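Local structure of CaaX farnesyltransferase beta subunit Ram1 (Aspergillus fumigatus, 4L9P) at residues Arg151-Val155 with Val176-Phe180; Cys323-Pro328 with Asp460-Ala464. The protein probably transfers, together with its alpha subunit, a farnesyl group from farnesyl diphosphate to the cysteine of C-terminal CaaX motifs, using a bound zinc ion. All blocks are in the same frame, centred on the assembly; numbering follows the deposited sequence.

Interaction 1: residues Arg151-Val155 with Val176-Phe180; sequences RPWMV and VISTF
Phe180 pushes the end of its ring between Pro152 and Val155, and this wedge is the heart of the contact between two nearly antiparallel helices of the alpha-alpha toroid of the protein prenyltransferase beta subunit. The ring meets Pro152 edge-on: Phe180 CE1 lies 3.6 Å from Pro152 CB, near the ring plane. Next to it, Phe180 CZ comes 4.0 Å from Val155 CB, which approaches the ring obliquely. Phe180 carries CG beside its backbone N (chi1 -68°), which swings the ring toward the 151-155 helix. One face of the same ring is covered by Thr179 CG2, the methyl of the preceding residue, offset toward the rim. The axes stay 11.4 Å apart at 165°, a spacing the phenyl ring helps to bridge. Val155 CG1 adds a looser touch on Val176 CG2, at 4.4 Å. Further out, helix 200-213 packs against the pair, with Ala206 on Phe180 and Ser209 on Val155. The alpha subunit Ram2 closes another flank: its Leu44 packs on Val155 and Val176, and Arg151 spends its guanidinium on Ram2 carbonyls, NE on Ala45 O and NH2 on Leu44 O. Bent at chi3 (57°), the arginine chain also brings NH2 within 4.2 Å of Thr179 CG2.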
loop_
_atom_site.group_PDB
_atom_site.type_symbol
_atom_site.label_atom_id
_atom_site.label_comp_id
_atom_site.label_asym_id
_atom_site.label_seq_id
_atom_site.Cartn_x
_atom_site.Cartn_y
_atom_site.Cartn_z
ATOM N N ARG B 151 12.617 12.724 5.534
ATOM C CA ARG B 151 13.140 13.814 4.707
ATOM C C ARG B 151 13.368 13.367 3.249
ATOM O O ARG B 151 13.026 14.088 2.336
ATOM C CB ARG B 151 14.346 14.482 5.331
ATOM C CG ARG B 151 13.881 15.420 6.464
ATOM C CD ARG B 151 15.049 16.212 7.070
ATOM N NE ARG B 151 15.725 16.966 6.001
ATOM C CZ ARG B 151 17.004 16.887 5.691
ATOM N NH1 ARG B 151 17.836 16.132 6.416
ATOM N NH2 ARG B 151 17.460 17.634 4.685
ATOM N N PRO B 152 13.906 12.162 3.015
ATOM C CA PRO B 152 14.038 11.782 1.580
ATOM C C PRO B 152 12.715 11.662 0.881
ATOM O O PRO B 152 12.634 12.046 -0.318
ATOM C CB PRO B 152 14.786 10.443 1.631
ATOM C CG PRO B 152 15.620 10.582 2.941
ATOM C CD PRO B 152 14.655 11.262 3.926
ATOM N N TRP B 153 11.697 11.150 1.595
ATOM C CA TRP B 153 10.356 11.158 1.009
ATOM C C TRP B 153 9.889 12.558 0.636
ATOM O O TRP B 153 9.255 12.753 -0.417
ATOM C CB TRP B 153 9.319 10.572 1.941
ATOM C CG TRP B 153 9.251 9.090 1.996
ATOM C CD1 TRP B 153 9.338 8.319 3.123
ATOM C CD2 TRP B 153 8.918 8.202 0.925
ATOM N NE1 TRP B 153 9.121 7.003 2.801
ATOM C CE2 TRP B 153 8.871 6.893 1.455
ATOM C CE3 TRP B 153 8.620 8.382 -0.428
ATOM C CZ2 TRP B 153 8.553 5.775 0.698
ATOM C CZ3 TRP B 153 8.319 7.235 -1.203
ATOM C CH2 TRP B 153 8.279 5.975 -0.622
ATOM N N MET B 154 10.121 13.551 1.497
ATOM C CA MET B 154 9.629 14.919 1.187
ATOM C C MET B 154 10.302 15.475 -0.074
ATOM O O MET B 154 9.682 16.249 -0.834
ATOM C CB MET B 154 9.848 15.864 2.386
ATOM C CG MET B 154 9.208 15.269 3.646
ATOM S SD MET B 154 9.755 16.018 5.166
ATOM C CE MET B 154 9.053 17.502 4.706
ATOM N N VAL B 155 11.553 15.077 -0.296
ATOM C CA VAL B 155 12.229 15.466 -1.556
ATOM C C VAL B 155 11.568 14.764 -2.746
ATOM O O VAL B 155 11.187 15.417 -3.727
ATOM C CB VAL B 155 13.741 15.125 -1.512
ATOM C CG1 VAL B 155 14.356 15.436 -2.889
ATOM C CG2 VAL B 155 14.422 15.948 -0.398
ATOM N N VAL B 176 19.897 18.184 -4.522
ATOM C CA VAL B 176 19.642 16.751 -4.267
ATOM C C VAL B 176 20.943 16.029 -3.847
ATOM O O VAL B 176 20.960 15.226 -2.894
ATOM C CB VAL B 176 19.018 16.099 -5.506
ATOM C CG1 VAL B 176 19.131 14.557 -5.454
ATOM C CG2 VAL B 176 17.570 16.536 -5.635
ATOM N N ILE B 177 22.028 16.332 -4.555
ATOM C CA ILE B 177 23.331 15.743 -4.204
ATOM C C ILE B 177 23.737 16.084 -2.769
ATOM O O ILE B 177 24.165 15.210 -2.014
ATOM C CB ILE B 177 24.430 16.147 -5.232
ATOM C CG1 ILE B 177 24.116 15.526 -6.593
ATOM C CG2 ILE B 177 25.816 15.708 -4.763
ATOM C CD1 ILE B 177 24.879 16.140 -7.738
ATOM N N SER B 178 23.612 17.354 -2.405
ATOM C CA SER B 178 23.918 17.831 -1.052
ATOM C C SER B 178 23.093 17.011 -0.042
ATOM O O SER B 178 23.634 16.486 0.939
ATOM C CB SER B 178 23.517 19.296 -0.943
ATOM O OG SER B 178 23.769 19.766 0.356
ATOM N N THR B 179 21.783 16.910 -0.302
ATOM C CA THR B 179 20.893 16.274 0.629
ATOM C C THR B 179 21.239 14.802 0.811
ATOM O O THR B 179 21.280 14.311 1.926
ATOM C CB THR B 179 19.411 16.355 0.112
ATOM O OG1 THR B 179 19.059 17.733 -0.085
ATOM C CG2 THR B 179 18.440 15.728 1.107
ATOM N N PHE B 180 21.457 14.075 -0.274
ATOM C CA PHE B 180 21.572 12.598 -0.133
ATOM C C PHE B 180 23.009 12.160 0.187
ATOM O O PHE B 180 23.242 11.066 0.678
ATOM C CB PHE B 180 20.973 11.895 -1.354
ATOM C CG PHE B 180 19.481 12.077 -1.414
ATOM C CD1 PHE B 180 18.740 11.851 -0.262
ATOM C CD2 PHE B 180 18.830 12.513 -2.541
ATOM C CE1 PHE B 180 17.362 12.047 -0.259
ATOM C CE2 PHE B 180 17.504 12.715 -2.536
ATOM C CZ PHE B 180 16.743 12.517 -1.406
#

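Interaction 2: residues Cys323-Pro328 with Asp460-Ala464; sequences CLLGRP and DFSSA
Two loops meet here in a partly buried, water-bridged contact: 323-328 links helix 312-323 to helix 328-335, while 460-464 lies on the way from strand 446-449 to strand 468-471. Two waters do the polar work between them, both donating to Cys323 O. The first also bonds Ser463 OG at 2.9 Å; the second accepts from Ala464 N at 3.0 Å. One carbonyl near the end of a helix is thus gripped twice, and through it both the side chain of Ser463 and the backbone of Ala464 are tied to the other loop.

Beside the waters runs an apolar strip. Leu324 CD2 sits 3.7 Å from Ala464 CB, and Leu324 CB approaches the edge of the Phe461 ring in its plane, 4.0 Å from CD1. The backbone presses on the same ring atom: Leu324 O comes obliquely to within 2.9 Å of Phe461 CD1, a tight carbonyl-to-ring contact. Met258 of helix 251-263 packs on both Leu324 and Phe461, which joins the loops to the helices of the alpha-alpha toroid. Gly326 is the first residue after helix 312-323 to leave helical backbone angles, in a nearly fully extended conformation, and Arg327 then takes the N-cap position ahead of helix 328-335.

Ser463 nestles into this turn. Its hydroxyl points away from its own backbone N (chi1 178°), which brings Ser463 OG 3.5 Å from both Pro328 CD and Arg327 CA, while Ser463 CB rests 3.7 Å from Gly326 O. The extended Arg327 chain starts alongside, its CG next to Ser463 OG. Outside the two loops, His495 NE2 is hydrogen-bonded to Ala464 O, and Arg509 of helix 502-513 packs on Asp460 and Phe461.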
loop_
_atom_site.group_PDB
_atom_site.type_symbol
_atom_site.label_atom_id
_atom_site.label_comp_id
_atom_site.label_asym_id
_atom_site.label_seq_id
_atom_site.Cartn_x
_atom_site.Cartn_y
_atom_site.Cartn_z
ATOM N N CYS B 323 5.777 -7.467 -11.313
ATOM C CA CYS B 323 6.089 -7.021 -12.660
ATOM C C CYS B 323 7.562 -6.649 -12.845
ATOM O O CYS B 323 7.984 -6.408 -14.001
ATOM C CB CYS B 323 5.155 -5.837 -13.058
ATOM S SG CYS B 323 3.414 -6.450 -13.218
ATOM N N LEU B 324 8.361 -6.540 -11.778
ATOM C CA LEU B 324 9.817 -6.481 -11.926
ATOM C C LEU B 324 10.466 -7.857 -12.157
ATOM O O LEU B 324 11.687 -7.962 -12.446
ATOM C CB LEU B 324 10.419 -5.898 -10.620
ATOM C CG LEU B 324 10.203 -4.425 -10.435
ATOM C CD1 LEU B 324 10.712 -4.055 -9.065
ATOM C CD2 LEU B 324 10.988 -3.631 -11.476
ATOM N N LEU B 325 9.683 -8.917 -12.024
ATOM C CA LEU B 325 10.211 -10.275 -12.141
ATOM C C LEU B 325 10.001 -10.941 -13.492
ATOM O O LEU B 325 10.618 -11.976 -13.773
ATOM C CB LEU B 325 9.636 -11.193 -11.045
ATOM C CG LEU B 325 9.770 -10.592 -9.641
ATOM C CD1 LEU B 325 9.107 -11.540 -8.612
ATOM C CD2 LEU B 325 11.224 -10.302 -9.275
ATOM N N GLY B 326 9.100 -10.405 -14.301
ATOM C CA GLY B 326 8.843 -10.985 -15.627
ATOM C C GLY B 326 7.653 -10.268 -16.221
ATOM O O GLY B 326 7.243 -9.206 -15.701
ATOM N N ARG B 327 7.129 -10.804 -17.332
ATOM C CA ARG B 327 6.009 -10.138 -18.000
ATOM C C ARG B 327 4.766 -10.251 -17.136
ATOM O O ARG B 327 4.512 -11.286 -16.527
ATOM C CB ARG B 327 5.765 -10.834 -19.333
ATOM C CG ARG B 327 6.912 -10.587 -20.293
ATOM C CD ARG B 327 6.647 -11.235 -21.622
ATOM N NE ARG B 327 7.567 -10.712 -22.647
ATOM C CZ ARG B 327 7.377 -10.797 -23.979
ATOM N NH1 ARG B 327 6.315 -11.420 -24.504
ATOM N NH2 ARG B 327 8.276 -10.285 -24.820
ATOM N N PRO B 328 3.939 -9.190 -17.085
ATOM C CA PRO B 328 2.738 -9.215 -16.230
ATOM C C PRO B 328 1.808 -10.399 -16.488
ATOM O O PRO B 328 1.311 -11.049 -15.566
ATOM C CB PRO B 328 2.052 -7.904 -16.570
ATOM C CG PRO B 328 3.189 -6.982 -16.945
ATOM C CD PRO B 328 4.160 -7.888 -17.724
ATOM N N ASP B 460 16.775 -9.788 -16.845
ATOM C CA ASP B 460 16.081 -9.890 -15.529
ATOM C C ASP B 460 14.744 -9.120 -15.313
ATOM O O ASP B 460 13.692 -9.659 -14.839
ATOM C CB ASP B 460 17.051 -9.358 -14.453
ATOM C CG ASP B 460 18.423 -9.577 -14.833
ATOM O OD1 ASP B 460 18.757 -10.793 -14.567
ATOM O OD2 ASP B 460 19.047 -8.584 -15.433
ATOM N N PHE B 461 14.864 -7.832 -15.607
ATOM C CA PHE B 461 13.849 -6.837 -15.438
ATOM C C PHE B 461 13.471 -6.357 -16.834
ATOM O O PHE B 461 13.030 -5.227 -16.970
ATOM C CB PHE B 461 14.455 -5.662 -14.657
ATOM C CG PHE B 461 14.933 -6.028 -13.268
ATOM C CD1 PHE B 461 14.025 -6.203 -12.216
ATOM C CD2 PHE B 461 16.257 -6.124 -12.997
ATOM C CE1 PHE B 461 14.460 -6.547 -10.893
ATOM C CE2 PHE B 461 16.724 -6.507 -11.686
ATOM C CZ PHE B 461 15.839 -6.647 -10.615
ATOM N N SER B 462 13.593 -7.190 -17.875
ATOM C CA SER B 462 13.411 -6.642 -19.221
ATOM C C SER B 462 12.007 -6.083 -19.444
ATOM O O SER B 462 11.853 -4.989 -20.019
ATOM C CB SER B 462 13.800 -7.688 -20.287
ATOM O OG SER B 462 13.661 -7.189 -21.587
ATOM N N SER B 463 10.995 -6.793 -18.956
ATOM C CA SER B 463 9.637 -6.329 -19.152
ATOM C C SER B 463 9.407 -4.991 -18.443
ATOM O O SER B 463 8.731 -4.093 -18.958
ATOM C CB SER B 463 8.684 -7.411 -18.637
ATOM O OG SER B 463 7.336 -6.986 -18.758
ATOM N N ALA B 464 9.989 -4.838 -17.261
ATOM C CA ALA B 464 9.800 -3.587 -16.499
ATOM C C ALA B 464 10.293 -2.385 -17.253
ATOM O O ALA B 464 9.798 -1.292 -17.038
ATOM C CB ALA B 464 10.542 -3.648 -15.146
HETATM O O HOH W 1 6.615 -5.457 -16.395
HETATM O O HOH W 2 10.409 -7.220 -15.536
#

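Overall arrangement
Interaction 1 and interaction 2 lie in one alpha-alpha toroid domain, with centres 28 Å apart and nearest atoms about 13 Å apart; they do not touch. In sequence the first closes before the second opens. They differ in kind: interaction 1 is an apolar helix-helix packing flanked by Ram2, whereas no other protein chain touches the segments of interaction 2, which is joined by waters. Neither includes a zinc ligand, and both lie back from the isoprenoid analog FII: the side chains of Pro152 and Leu324 are each about 11 Å from it. Trp153, on the helix of interaction 1, by contrast touches FII directly and also packs on the bound peptide.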